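Local coordinates for protein carbonic anhydrase (Neosartorya fumigata, PDB 7COI) that probably catalyses the reversible hydration of carbon dioxide to hydrogencarbonate and a proton, using one zinc ion per subunit, at residues T128-L133 with G262-L267; V170-H175 with K233-K238. All coordinates share one frame; numbering follows the deposited sequence.

Each interaction involves a strand of the same sheet, and they lie on different faces of its central strand, 169-175. Interaction 2 uses V170 and I172, which face helix 216-236, whereas C173 points to the face where interaction 1 lies. The centres of the two contacts are about 16 Å apart, and they meet where L264 CD2 rests 3.6 Å from C173 SG. Interaction 2 includes H175, which binds the zinc ion with C119 and C178, but its packing lies toward the other end of the strand. The side chain of L264, in interaction 1, is about 7 Å from that of H175, and the I129 side chain is about 11 Å from the zinc ion.

Interaction 1 (T128-L133 with G262-L267); sequences TILGLL and GFLRQL
L130 and L264 hold CG in the same way, anti to the carbonyl carbon (chi1 -70° and -67°), but they meet through different branches: L264 reaches out with its extended branch CD1, while L130 offers the side branch CD2. The two side chains cross at about a right angle, so a single pair of methyls carries the touch: L130 CD2 lies 3.4 Å from L264 CD1, tighter than usual for two carbons. The other branch of L264 serves I129, whose CD1 is a looser 4.5 Å from L264 CD2. I129 reaches that far because its chi2 is fully extended (-177°). No hydrogen bond joins the segments; the contact is purely apolar, which suits branched aliphatic residues in a buried site. The place is the edge of the β-carbonic anhydrase α/β fold: strand 264-266 is the antiparallel strand added to four parallel ones, and helix 126-129 packs beside it over the sheet. W116 of strand 114-119 touches I129, L130 and L264 alike, while Y257 flanks I129 and L264. The short helix closes in a Schellman motif, with G131 N to T128 O (3.1 Å) one of its two bonds; the positive phi there favours glycine. At the backbone angles of G262 a side chain would collide with the preceding carbonyl O, which calls for glycine. W91 and N88 of the second subunit pack on I129 and L264 respectively.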
loop_
_atom_site.group_PDB
_atom_site.type_symbol
_atom_site.label_atom_id
_atom_site.label_comp_id
_atom_site.label_asym_id
_atom_site.label_seq_id
_atom_site.Cartn_x
_atom_site.Cartn_y
_atom_site.Cartn_z
ATOM N N THR A 128 -16.802 -14.296 19.509
ATOM C CA THR A 128 -17.631 -14.123 20.713
ATOM C C THR A 128 -19.060 -13.710 20.308
ATOM O O THR A 128 -20.049 -14.356 20.803
ATOM C CB THR A 128 -17.013 -13.068 21.628
ATOM O OG1 THR A 128 -15.720 -13.492 22.058
ATOM C CG2 THR A 128 -17.892 -12.785 22.813
ATOM N N ILE A 129 -19.215 -12.672 19.498
ATOM C CA ILE A 129 -20.583 -12.099 19.266
ATOM C C ILE A 129 -21.398 -13.069 18.403
ATOM O O ILE A 129 -22.647 -12.954 18.414
ATOM C CB ILE A 129 -20.543 -10.666 18.701
ATOM C CG1 ILE A 129 -20.057 -10.637 17.257
ATOM C CG2 ILE A 129 -19.724 -9.761 19.614
ATOM C CD1 ILE A 129 -19.934 -9.226 16.684
ATOM N N LEU A 130 -20.761 -13.975 17.673
ATOM C CA LEU A 130 -21.466 -14.985 16.836
ATOM C C LEU A 130 -21.776 -16.270 17.632
ATOM O O LEU A 130 -22.365 -17.178 17.037
ATOM C CB LEU A 130 -20.605 -15.302 15.612
ATOM C CG LEU A 130 -20.493 -14.182 14.586
ATOM C CD1 LEU A 130 -19.527 -14.557 13.496
ATOM C CD2 LEU A 130 -21.851 -13.788 14.003
ATOM N N GLY A 131 -21.317 -16.386 18.877
ATOM C CA GLY A 131 -21.486 -17.613 19.677
ATOM C C GLY A 131 -20.775 -18.785 19.049
ATOM O O GLY A 131 -21.311 -19.920 19.094
ATOM N N LEU A 132 -19.600 -18.553 18.451
ATOM C CA LEU A 132 -18.871 -19.598 17.712
ATOM C C LEU A 132 -17.597 -19.955 18.477
ATOM O O LEU A 132 -17.362 -19.440 19.603
ATOM C CB LEU A 132 -18.615 -19.161 16.267
ATOM C CG LEU A 132 -19.866 -19.029 15.399
ATOM C CD1 LEU A 132 -19.525 -18.511 14.007
ATOM C CD2 LEU A 132 -20.594 -20.367 15.291
ATOM N N LEU A 133 -16.840 -20.854 17.885
ATOM C CA LEU A 133 -15.652 -21.458 18.493
ATOM C C LEU A 133 -14.450 -21.108 17.642
ATOM O O LEU A 133 -14.584 -20.790 16.460
ATOM C CB LEU A 133 -15.845 -22.969 18.534
ATOM C CG LEU A 133 -16.926 -23.500 19.482
ATOM C CD1 LEU A 133 -16.983 -25.014 19.390
ATOM C CD2 LEU A 133 -16.609 -23.089 20.914
ATOM N N GLY A 262 -25.799 -5.889 21.275
ATOM C CA GLY A 262 -25.155 -7.162 20.942
ATOM C C GLY A 262 -25.745 -7.826 19.717
ATOM O O GLY A 262 -25.290 -8.948 19.359
ATOM N N PHE A 263 -26.783 -7.236 19.113
ATOM C CA PHE A 263 -27.440 -7.832 17.926
ATOM C C PHE A 263 -26.792 -7.344 16.618
ATOM O O PHE A 263 -26.628 -6.143 16.376
ATOM C CB PHE A 263 -28.934 -7.488 17.888
ATOM C CG PHE A 263 -29.717 -8.229 18.938
ATOM C CD1 PHE A 263 -30.232 -9.481 18.643
ATOM C CD2 PHE A 263 -29.812 -7.768 20.237
ATOM C CE1 PHE A 263 -30.968 -10.189 19.591
ATOM C CE2 PHE A 263 -30.510 -8.498 21.204
ATOM C CZ PHE A 263 -31.070 -9.713 20.878
ATOM N N LEU A 264 -26.600 -8.304 15.738
ATOM C CA LEU A 264 -26.322 -8.110 14.295
ATOM C C LEU A 264 -27.641 -7.924 13.544
ATOM O O LEU A 264 -28.602 -8.702 13.832
ATOM C CB LEU A 264 -25.574 -9.328 13.779
ATOM C CG LEU A 264 -24.158 -9.500 14.340
ATOM C CD1 LEU A 264 -23.669 -10.913 14.070
ATOM C CD2 LEU A 264 -23.223 -8.456 13.731
ATOM N N ARG A 265 -27.676 -6.962 12.626
ATOM C CA ARG A 265 -28.784 -6.831 11.631
ATOM C C ARG A 265 -28.229 -6.926 10.213
ATOM O O ARG A 265 -27.091 -6.432 9.932
ATOM C CB ARG A 265 -29.620 -5.579 11.852
ATOM C CG ARG A 265 -28.856 -4.286 11.763
ATOM C CD ARG A 265 -29.777 -3.128 12.095
ATOM N NE ARG A 265 -29.098 -1.836 12.098
ATOM C CZ ARG A 265 -28.889 -1.070 11.020
ATOM N NH1 ARG A 265 -29.272 -1.482 9.820
ATOM N NH2 ARG A 265 -28.283 0.097 11.149
ATOM N N GLN A 266 -28.979 -7.610 9.334
ATOM C CA GLN A 266 -28.634 -7.726 7.893
ATOM C C GLN A 266 -28.987 -6.420 7.176
ATOM O O GLN A 266 -30.048 -5.836 7.457
ATOM C CB GLN A 266 -29.334 -8.905 7.221
ATOM C CG GLN A 266 -28.860 -10.234 7.737
ATOM C CD GLN A 266 -29.376 -11.363 6.898
ATOM O OE1 GLN A 266 -28.884 -11.648 5.807
ATOM N NE2 GLN A 266 -30.387 -12.005 7.439
ATOM N N LEU A 267 -28.117 -5.985 6.272
ATOM C CA LEU A 267 -28.421 -4.902 5.307
ATOM C C LEU A 267 -28.988 -5.522 4.034
ATOM O O LEU A 267 -28.466 -6.616 3.619
ATOM C CB LEU A 267 -27.141 -4.127 5.007
ATOM C CG LEU A 267 -26.515 -3.476 6.233
ATOM C CD1 LEU A 267 -25.280 -2.707 5.844
ATOM C CD2 LEU A 267 -27.526 -2.595 6.943
#

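Interaction 2 (V170-H175 with K233-K238); sequences VVICGH and KALTQK. With ZN (zinc ion), chain F.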
loop_
_atom_site.group_PDB
_atom_site.type_symbol
_atom_site.label_atom_id
_atom_site.label_comp_id
_atom_site.label_asym_id
_atom_site.label_seq_id
_atom_site.Cartn_x
_atom_site.Cartn_y
_atom_site.Cartn_z
ATOM N N VAL A 170 -18.666 -14.701 2.797
ATOM C CA VAL A 170 -17.874 -13.490 3.181
ATOM C C VAL A 170 -18.830 -12.509 3.815
ATOM O O VAL A 170 -19.815 -12.122 3.176
ATOM C CB VAL A 170 -17.095 -12.869 2.013
ATOM C CG1 VAL A 170 -16.247 -11.690 2.539
ATOM C CG2 VAL A 170 -16.219 -13.899 1.315
ATOM N N VAL A 171 -18.544 -12.094 5.045
ATOM C CA VAL A 171 -19.368 -11.148 5.794
ATOM C C VAL A 171 -18.552 -9.872 5.975
ATOM O O VAL A 171 -17.427 -9.968 6.479
ATOM C CB VAL A 171 -19.761 -11.751 7.154
ATOM C CG1 VAL A 171 -20.541 -10.762 7.987
ATOM C CG2 VAL A 171 -20.489 -13.075 7.000
ATOM N N ILE A 172 -19.096 -8.740 5.590
ATOM C CA ILE A 172 -18.562 -7.419 5.977
ATOM C C ILE A 172 -19.493 -6.910 7.048
ATOM O O ILE A 172 -20.704 -6.750 6.782
ATOM C CB ILE A 172 -18.402 -6.444 4.796
ATOM C CG1 ILE A 172 -17.469 -7.009 3.733
ATOM C CG2 ILE A 172 -17.916 -5.095 5.308
ATOM C CD1 ILE A 172 -17.338 -6.114 2.505
ATOM N N CYS A 173 -18.939 -6.640 8.221
ATOM C CA CYS A 173 -19.699 -6.175 9.389
ATOM C C CYS A 173 -19.196 -4.797 9.773
ATOM O O CYS A 173 -18.054 -4.681 10.219
ATOM C CB CYS A 173 -19.591 -7.183 10.527
ATOM S SG CYS A 173 -20.619 -6.710 11.936
ATOM N N GLY A 174 -20.056 -3.794 9.592
ATOM C CA GLY A 174 -19.884 -2.461 10.194
ATOM C C GLY A 174 -20.545 -2.407 11.554
ATOM O O GLY A 174 -21.120 -3.419 12.001
ATOM N N HIS A 175 -20.447 -1.283 12.260
ATOM C CA HIS A 175 -21.030 -1.256 13.623
ATOM C C HIS A 175 -21.444 0.174 13.943
ATOM O O HIS A 175 -20.976 1.135 13.298
ATOM C CB HIS A 175 -20.124 -1.924 14.671
ATOM C CG HIS A 175 -18.911 -1.100 14.881
ATOM N ND1 HIS A 175 -18.779 -0.278 15.995
ATOM C CD2 HIS A 175 -17.828 -0.903 14.098
ATOM C CE1 HIS A 175 -17.659 0.387 15.921
ATOM N NE2 HIS A 175 -17.073 -0.012 14.793
ATOM N N LYS A 233 -19.349 -4.188 -2.777
ATOM C CA LYS A 233 -19.098 -3.898 -4.205
ATOM C C LYS A 233 -17.604 -4.100 -4.466
ATOM O O LYS A 233 -17.260 -4.846 -5.375
ATOM C CB LYS A 233 -19.637 -2.519 -4.559
ATOM C CG LYS A 233 -19.320 -2.060 -5.976
ATOM C CD LYS A 233 -20.053 -0.789 -6.346
ATOM C CE LYS A 233 -19.758 -0.343 -7.758
ATOM N NZ LYS A 233 -20.444 0.925 -8.067
ATOM N N ALA A 234 -16.733 -3.510 -3.645
ATOM C CA ALA A 234 -15.268 -3.638 -3.800
ATOM C C ALA A 234 -14.872 -5.107 -3.713
ATOM O O ALA A 234 -13.992 -5.544 -4.459
ATOM C CB ALA A 234 -14.571 -2.810 -2.756
ATOM N N LEU A 235 -15.490 -5.859 -2.797
ATOM C CA LEU A 235 -15.185 -7.286 -2.565
ATOM C C LEU A 235 -15.488 -8.060 -3.847
ATOM O O LEU A 235 -14.678 -8.916 -4.209
ATOM C CB LEU A 235 -16.048 -7.759 -1.385
ATOM C CG LEU A 235 -16.033 -9.237 -1.088
ATOM C CD1 LEU A 235 -14.649 -9.666 -0.595
ATOM C CD2 LEU A 235 -17.091 -9.535 -0.023
ATOM N N THR A 236 -16.604 -7.755 -4.523
ATOM C CA THR A 236 -17.012 -8.475 -5.750
ATOM C C THR A 236 -16.251 -7.990 -6.988
ATOM O O THR A 236 -16.314 -8.708 -7.989
ATOM C CB THR A 236 -18.533 -8.416 -5.941
ATOM O OG1 THR A 236 -18.969 -7.066 -6.036
ATOM C CG2 THR A 236 -19.278 -9.087 -4.812
ATOM N N GLN A 237 -15.527 -6.871 -6.925
ATOM C CA GLN A 237 -14.636 -6.375 -8.016
ATOM C C GLN A 237 -13.274 -7.052 -7.908
ATOM O O GLN A 237 -12.242 -6.372 -7.981
ATOM C CB GLN A 237 -14.539 -4.859 -7.989
ATOM C CG GLN A 237 -15.860 -4.202 -8.362
ATOM C CD GLN A 237 -15.829 -2.693 -8.282
ATOM O OE1 GLN A 237 -15.187 -2.118 -7.413
ATOM N NE2 GLN A 237 -16.553 -2.036 -9.179
ATOM N N LYS A 238 -13.297 -8.345 -7.642
ATOM C CA LYS A 238 -12.105 -9.192 -7.492
ATOM C C LYS A 238 -12.429 -10.491 -8.204
ATOM O O LYS A 238 -13.448 -11.124 -7.844
ATOM C CB LYS A 238 -11.795 -9.448 -6.026
ATOM C CG LYS A 238 -11.440 -8.196 -5.242
ATOM C CD LYS A 238 -11.044 -8.499 -3.805
ATOM C CE LYS A 238 -10.936 -7.224 -2.980
ATOM N NZ LYS A 238 -9.904 -6.318 -3.534
HETATM ZN ZN ZN F . -15.317 0.941 14.027
#
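The hydroxyl OG1 of T236 receives a hydrogen bond from NH1 of R279, and its single proton has two carbonyl oxygens in range, those of L232 and K233, the latter 2.9 Å from OG1. Threonine suits this last turn of the helix, where the backbone bonds of Q237 N and T236 N to K233 O are weak. One residue earlier, L235 turns to the sheet, its CG anti to the backbone N (chi1 172°). L235 CD2 carries the contact, a tight 3.5 Å from V170 CG1. L235 CD1 lies looser beside that methyl, 4.1 Å from V170 CG1. I172 adds CD1, 4.3 Å from L235 CD2. Beta-branched V170 and I172 suit a strand facing a helix, and the leucine's forked end suits this buried, apolar meeting. Alternation sends V170 and I172 to the helix and V171 to the other face; the strand ends at H175, whose NE2 binds the zinc ion at 2.1 Å beside C119 and C178. Q237 bonds to Q202 and E205 of the third subunit. Helix 216-236 thus covers one face of strand 169-175, L235 also touching V252 of strand 251-257, and R279 ties its end to helix 273-283.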